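Local coordinates for AvrA (Salmonella typhimurium, PDB 6BE0), which probably transfers acetyl groups from acetyl-CoA to serine and threonine residues of other proteins, as a YopJ-family bacterial effector that binds inositol hexakisphosphate, at residues T40-L43 and T44-V47; D56-W59 and I60-Y64. One frame throughout, in Å; residues are numbered along the deposited sequence.

Interaction 1: residues T40-L43 and T44-V47; sequences TEAL and TRIV. Unlike the reference sequence in segment 44-47: Arg-45 (reference Cys).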
ATOM      1  N   THR A  40     -14.927 -21.339   0.317  1.00 55.71           N
ATOM      2  CA  THR A  40     -15.454 -20.658  -0.860  1.00 54.43           C
ATOM      3  C   THR A  40     -16.911 -20.250  -0.674  1.00 58.65           C
ATOM      4  O   THR A  40     -17.326 -19.180  -1.124  1.00 54.69           O
ATOM      5  CB  THR A  40     -15.348 -21.545  -2.113  1.00 47.41           C
ATOM      6  OG1 THR A  40     -16.205 -22.685  -1.969  1.00 71.39           O
ATOM      7  CG2 THR A  40     -13.914 -22.011  -2.322  1.00 48.44           C
ATOM      8  N   GLU A  41     -17.684 -21.111  -0.019  1.00 64.19           N
ATOM      9  CA  GLU A  41     -19.086 -20.823   0.257  1.00 65.09           C
ATOM     10  C   GLU A  41     -19.224 -19.524   1.042  1.00 67.59           C
ATOM     11  O   GLU A  41     -20.001 -18.644   0.672  1.00 62.97           O
ATOM     12  CB  GLU A  41     -19.729 -21.974   1.034  1.00 72.45           C
ATOM     13  CG  GLU A  41     -19.841 -23.271   0.246  1.00 88.15           C
ATOM     14  CD  GLU A  41     -20.595 -24.350   1.002  1.00 94.87           C
ATOM     15  OE1 GLU A  41     -20.732 -24.229   2.237  1.00 93.01           O
ATOM     16  OE2 GLU A  41     -21.053 -25.316   0.357  1.00 89.93           O
ATOM     17  N   ALA A  42     -18.455 -19.410   2.119  1.00 62.53           N
ATOM     18  CA  ALA A  42     -18.502 -18.235   2.978  1.00 39.75           C
ATOM     19  C   ALA A  42     -18.028 -16.984   2.242  1.00 46.13           C
ATOM     20  O   ALA A  42     -18.607 -15.909   2.397  1.00 42.39           O
ATOM     21  CB  ALA A  42     -17.665 -18.461   4.224  1.00 39.31           C
ATOM     22  N   LEU A  43     -16.976 -17.126   1.442  1.00 36.51           N
ATOM     23  CA  LEU A  43     -16.428 -15.992   0.705  1.00 34.19           C
ATOM     24  C   LEU A  43     -17.429 -15.469  -0.316  1.00 36.51           C
ATOM     25  O   LEU A  43     -17.522 -14.265  -0.545  1.00 46.21           O
ATOM     26  CB  LEU A  43     -15.124 -16.375   0.001  1.00 33.97           C
ATOM     27  CG  LEU A  43     -14.497 -15.275  -0.864  1.00 32.54           C
ATOM     28  CD1 LEU A  43     -14.211 -14.026  -0.041  1.00 31.71           C
ATOM     29  CD2 LEU A  43     -13.226 -15.775  -1.536  1.00 50.93           C
ATOM     30  N   THR A  44     -18.177 -16.379  -0.931  1.00 39.07           N
ATOM     31  CA  THR A  44     -19.156 -15.996  -1.943  1.00 41.54           C
ATOM     32  C   THR A  44     -20.253 -15.141  -1.318  1.00 41.05           C
ATOM     33  O   THR A  44     -20.667 -14.130  -1.891  1.00 40.27           O
ATOM     34  CB  THR A  44     -19.787 -17.228  -2.619  1.00 41.43           C
ATOM     35  OG1 THR A  44     -18.753 -18.091  -3.108  1.00 64.04           O
ATOM     36  CG2 THR A  44     -20.679 -16.804  -3.778  1.00 41.07           C
ATOM     37  N   ARG A  45     -20.719 -15.553  -0.143  1.00 35.88           N
ATOM     38  CA  ARG A  45     -21.709 -14.779   0.597  1.00 36.86           C
ATOM     39  C   ARG A  45     -21.155 -13.400   0.944  1.00 34.90           C
ATOM     40  O   ARG A  45     -21.866 -12.397   0.871  1.00 38.66           O
ATOM     41  CB  ARG A  45     -22.130 -15.516   1.872  1.00 47.24           C
ATOM     42  CG  ARG A  45     -22.816 -16.852   1.618  1.00 62.26           C
ATOM     43  CD  ARG A  45     -23.470 -17.409   2.878  1.00 69.80           C
ATOM     44  NE  ARG A  45     -22.500 -17.930   3.842  1.00 93.01           N
ATOM     45  CZ  ARG A  45     -22.127 -19.206   3.930  1.00114.31           C
ATOM     46  NH1 ARG A  45     -22.628 -20.121   3.110  1.00108.79           N
ATOM     47  NH2 ARG A  45     -21.242 -19.570   4.848  1.00116.80           N
ATOM     48  N   ILE A  46     -19.876 -13.358   1.311  1.00 33.52           N
ATOM     49  CA  ILE A  46     -19.216 -12.107   1.676  1.00 35.55           C
ATOM     50  C   ILE A  46     -19.202 -11.128   0.504  1.00 30.23           C
ATOM     51  O   ILE A  46     -19.532  -9.952   0.667  1.00 30.79           O
ATOM     52  CB  ILE A  46     -17.768 -12.362   2.164  1.00 41.17           C
ATOM     53  CG1 ILE A  46     -17.792 -12.995   3.557  1.00 33.44           C
ATOM     54  CG2 ILE A  46     -16.955 -11.064   2.204  1.00 33.61           C
ATOM     55  CD1 ILE A  46     -16.460 -13.560   4.007  1.00 45.88           C
ATOM     56  N   VAL A  47     -18.821 -11.615  -0.673  1.00 31.68           N
ATOM     57  CA  VAL A  47     -18.745 -10.771  -1.864  1.00 37.19           C
ATOM     58  C   VAL A  47     -20.077 -10.075  -2.128  1.00 34.24           C
ATOM     59  O   VAL A  47     -20.109  -8.890  -2.463  1.00 30.87           O
ATOM     60  CB  VAL A  47     -18.337 -11.591  -3.112  1.00 39.12           C
ATOM     61  CG1 VAL A  47     -18.521 -10.776  -4.396  1.00 52.63           C
ATOM     62  CG2 VAL A  47     -16.898 -12.061  -2.990  1.00 47.60           C
TER
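Thr-40 and Thr-44 meet one helical turn apart, and the carbonyl oxygen of Thr-40 takes two bonds from the later residue. Thr-44 N reaches Thr-40 O at 2.9 Å, and the hydroxyl Thr-44 OG1 donates to Thr-40 O at 2.7 Å from the opposite face of the carbonyl plane, 35° out of it. With OG1 beside its own backbone N (chi1 -53°), the hydroxyl folds back along the helix onto this carbonyl. Glu-41 O accepts from Arg-45 N at 3.3 Å. The Arg-45 side chain also runs back toward the N-terminal end: CG leaves beside the backbone N and the chain bends at chi3 (-74°), bringing the guanidinium to lie with one face over Glu-41 O and Ala-42 CA. The Glu-41 carboxylate is near but not in contact, Glu-41 OE1 and Arg-45 NH1 standing 4.6 Å apart, so any electrostatic attraction between them is probably weak. At Ala-42 the carbonyl oxygen receives Ile-46 N at 3.0 Å, and Ile-46 CG1 packs against the same oxygen; Ala-42 CB lies 3.8 Å from Arg-45 NH2. Leu-43 O closes the series with Val-47 N, while Leu-43 CD1 and Val-47 CG2 come loosely together at 4.4 Å. Toward helix 287-300, Leu-43 packs against Tyr-296 and Leu-300, Val-47 against Lys-297, and Thr-44 at the edge touches Leu-300. Successive i to i+4 backbone bonds with a largely apolar face, Leu-43 and Val-47, turned to a partner helix are characteristic of an amphipathic alpha-helix, here the first turns of helix 40-55.

Interaction 2: residues D56-W59 and I60-Y64; sequences DGSW and IHISY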
ATOM      1  N   ASP A  56     -26.490   0.333  -0.975  1.00 50.16           N
ATOM      2  CA  ASP A  56     -27.354   0.946   0.034  1.00 52.31           C
ATOM      3  C   ASP A  56     -26.620   2.030   0.829  1.00 52.68           C
ATOM      4  O   ASP A  56     -27.228   2.747   1.624  1.00 54.38           O
ATOM      5  CB  ASP A  56     -27.927  -0.120   0.980  1.00 53.29           C
ATOM      6  CG  ASP A  56     -26.853  -0.912   1.709  1.00 53.59           C
ATOM      7  OD1 ASP A  56     -27.136  -2.064   2.100  1.00 59.34           O
ATOM      8  OD2 ASP A  56     -25.734  -0.396   1.898  1.00 52.96           O
ATOM      9  N   GLY A  57     -25.311   2.139   0.614  1.00 48.73           N
ATOM     10  CA  GLY A  57     -24.524   3.208   1.206  1.00 49.19           C
ATOM     11  C   GLY A  57     -24.023   2.936   2.613  1.00 49.50           C
ATOM     12  O   GLY A  57     -23.404   3.805   3.229  1.00 50.21           O
ATOM     13  N   SER A  58     -24.280   1.738   3.128  1.00 48.24           N
ATOM     14  CA  SER A  58     -23.870   1.389   4.486  1.00 47.23           C
ATOM     15  C   SER A  58     -22.384   1.047   4.567  1.00 45.80           C
ATOM     16  O   SER A  58     -21.849   0.841   5.658  1.00 48.37           O
ATOM     17  CB  SER A  58     -24.695   0.209   5.006  1.00 47.97           C
ATOM     18  OG  SER A  58     -24.476  -0.949   4.220  1.00 46.71           O
ATOM     19  N   TRP A  59     -21.724   0.983   3.415  1.00 42.00           N
ATOM     20  CA  TRP A  59     -20.309   0.626   3.358  1.00 39.95           C
ATOM     21  C   TRP A  59     -19.442   1.567   4.184  1.00 42.03           C
ATOM     22  O   TRP A  59     -18.420   1.161   4.738  1.00 40.23           O
ATOM     23  CB  TRP A  59     -19.813   0.629   1.908  1.00 38.39           C
ATOM     24  CG  TRP A  59     -19.929   1.970   1.234  1.00 39.73           C
ATOM     25  CD1 TRP A  59     -21.005   2.450   0.547  1.00 41.15           C
ATOM     26  CD2 TRP A  59     -18.932   3.000   1.183  1.00 40.26           C
ATOM     27  NE1 TRP A  59     -20.742   3.711   0.072  1.00 42.46           N
ATOM     28  CE2 TRP A  59     -19.477   4.072   0.449  1.00 42.04           C
ATOM     29  CE3 TRP A  59     -17.633   3.121   1.686  1.00 42.36           C
ATOM     30  CZ2 TRP A  59     -18.770   5.248   0.205  1.00 43.47           C
ATOM     31  CZ3 TRP A  59     -16.932   4.290   1.443  1.00 42.14           C
ATOM     32  CH2 TRP A  59     -17.502   5.336   0.709  1.00 43.13           C
ATOM     33  N   ILE A  60     -19.860   2.824   4.266  1.00 51.43           N
ATOM     34  CA  ILE A  60     -19.023   3.861   4.852  1.00 54.07           C
ATOM     35  C   ILE A  60     -18.817   3.687   6.359  1.00 54.87           C
ATOM     36  O   ILE A  60     -17.768   4.066   6.882  1.00 62.54           O
ATOM     37  CB  ILE A  60     -19.609   5.263   4.577  1.00 54.06           C
ATOM     38  CG1 ILE A  60     -18.636   6.339   5.060  1.00 55.90           C
ATOM     39  CG2 ILE A  60     -20.977   5.423   5.234  1.00 55.34           C
ATOM     40  CD1 ILE A  60     -18.706   7.624   4.269  1.00 57.53           C
ATOM     41  N   HIS A  61     -19.800   3.111   7.050  1.00 50.58           N
ATOM     42  CA  HIS A  61     -19.690   2.890   8.494  1.00 51.76           C
ATOM     43  C   HIS A  61     -19.604   1.401   8.846  1.00 50.23           C
ATOM     44  O   HIS A  61     -19.979   0.991   9.945  1.00 52.13           O
ATOM     45  CB  HIS A  61     -20.865   3.547   9.234  1.00 60.97           C
ATOM     46  CG  HIS A  61     -22.214   3.112   8.756  1.00 58.95           C
ATOM     47  ND1 HIS A  61     -22.636   1.799   8.802  1.00 59.65           N
ATOM     48  CD2 HIS A  61     -23.245   3.821   8.239  1.00 57.32           C
ATOM     49  CE1 HIS A  61     -23.865   1.718   8.325  1.00 64.31           C
ATOM     50  NE2 HIS A  61     -24.259   2.930   7.977  1.00 67.38           N
ATOM     51  N   ILE A  62     -19.101   0.604   7.908  1.00 44.26           N
ATOM     52  CA  ILE A  62     -18.762  -0.795   8.166  1.00 42.68           C
ATOM     53  C   ILE A  62     -17.244  -0.965   8.123  1.00 40.93           C
ATOM     54  O   ILE A  62     -16.573  -0.379   7.272  1.00 39.75           O
ATOM     55  CB  ILE A  62     -19.424  -1.747   7.140  1.00 40.88           C
ATOM     56  CG1 ILE A  62     -20.934  -1.814   7.380  1.00 43.14           C
ATOM     57  CG2 ILE A  62     -18.828  -3.154   7.229  1.00 39.24           C
ATOM     58  CD1 ILE A  62     -21.709  -2.503   6.270  1.00 42.20           C
ATOM     59  N   SER A  63     -16.712  -1.768   9.041  1.00 43.08           N
ATOM     60  CA  SER A  63     -15.286  -2.073   9.068  1.00 41.86           C
ATOM     61  C   SER A  63     -15.012  -3.413   8.393  1.00 40.56           C
ATOM     62  O   SER A  63     -15.618  -4.427   8.741  1.00 40.92           O
ATOM     63  CB  SER A  63     -14.764  -2.093  10.504  1.00 42.85           C
ATOM     64  OG  SER A  63     -13.402  -2.484  10.539  1.00 42.58           O
ATOM     65  N   TYR A  64     -14.097  -3.404   7.428  1.00 43.21           N
ATOM     66  CA  TYR A  64     -13.749  -4.598   6.663  1.00 42.88           C
ATOM     67  C   TYR A  64     -12.370  -5.143   7.033  1.00 40.94           C
ATOM     68  O   TYR A  64     -11.912  -6.124   6.447  1.00 40.07           O
ATOM     69  CB  TYR A  64     -13.789  -4.290   5.165  1.00 42.68           C
ATOM     70  CG  TYR A  64     -15.127  -3.783   4.681  1.00 42.64           C
ATOM     71  CD1 TYR A  64     -16.170  -4.662   4.423  1.00 43.12           C
ATOM     72  CD2 TYR A  64     -15.348  -2.427   4.481  1.00 48.76           C
ATOM     73  CE1 TYR A  64     -17.395  -4.206   3.982  1.00 44.83           C
ATOM     74  CE2 TYR A  64     -16.572  -1.960   4.037  1.00 48.54           C
ATOM     75  CZ  TYR A  64     -17.592  -2.855   3.788  1.00 47.91           C
ATOM     76  OH  TYR A  64     -18.811  -2.398   3.346  1.00 47.20           O
TER
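Trp-59 and Ile-60 form the tight side. Ile-60 CB sits 4.0 Å from the centroid of the six-membered ring of the Trp-59 indole, 8° off its normal, a CH-pi contact over the face. With CG between backbone N and carbonyl carbon (chi1 61°), the indole folds against the backbone of Ile-60, whose N lies 3.2 Å from Trp-59 CD2. Tyr-64 comes back to Trp-59, its OH, hydrogen-bonded to Glu-53 of the preceding helix, 3.4 Å from Trp-59 CA. His-289 meets the Trp-59 ring edge-to-face.

The looser, more solvent-facing side rests on long backbone bonds and the exposed His-61. Ile-62 N bonds to Trp-59 O at 3.3 Å, from well above the carbonyl plane, whereas His-61 N to Ser-58 O is weak. His-61 lays one ring face over Ser-58 O, with CE1 3.7 Å from Ser-58 CB. Ile-62 CG1 lies 3.3 Å from Ser-58 O, close for this part.

Asp-56 OD2 accepts Ser-58 OG (2.7 Å) and, from the same face of the carboxylate, the backbone N two residues on, Ser-58 N (2.9 Å): an Asx turn at the C-terminal end of helix 40-55, where Gly-57, with positive phi, leaves helical geometry.

How the interactions relate
Interaction 1 lies in the opening turns of helix 40-55, and interaction 2 occupies the loop that leads from the end of that helix to helix 65-82. Their centres are 18 Å apart and their nearest atoms about 7 Å, without touching. The helix connects them, and its Glu-53 and Leu-50 meet Tyr-64 of the loop. Interaction 1 is remote from the annotated sites, whereas the Ile-60 side chain in interaction 2 comes within about 4 Å of bound coenzyme A. Trp-59 is about 9 Å from Arg-181 of the coenzyme A site, and Tyr-64 about 11 Å from Lys-291 of the inositol hexakisphosphate site, both between side chains.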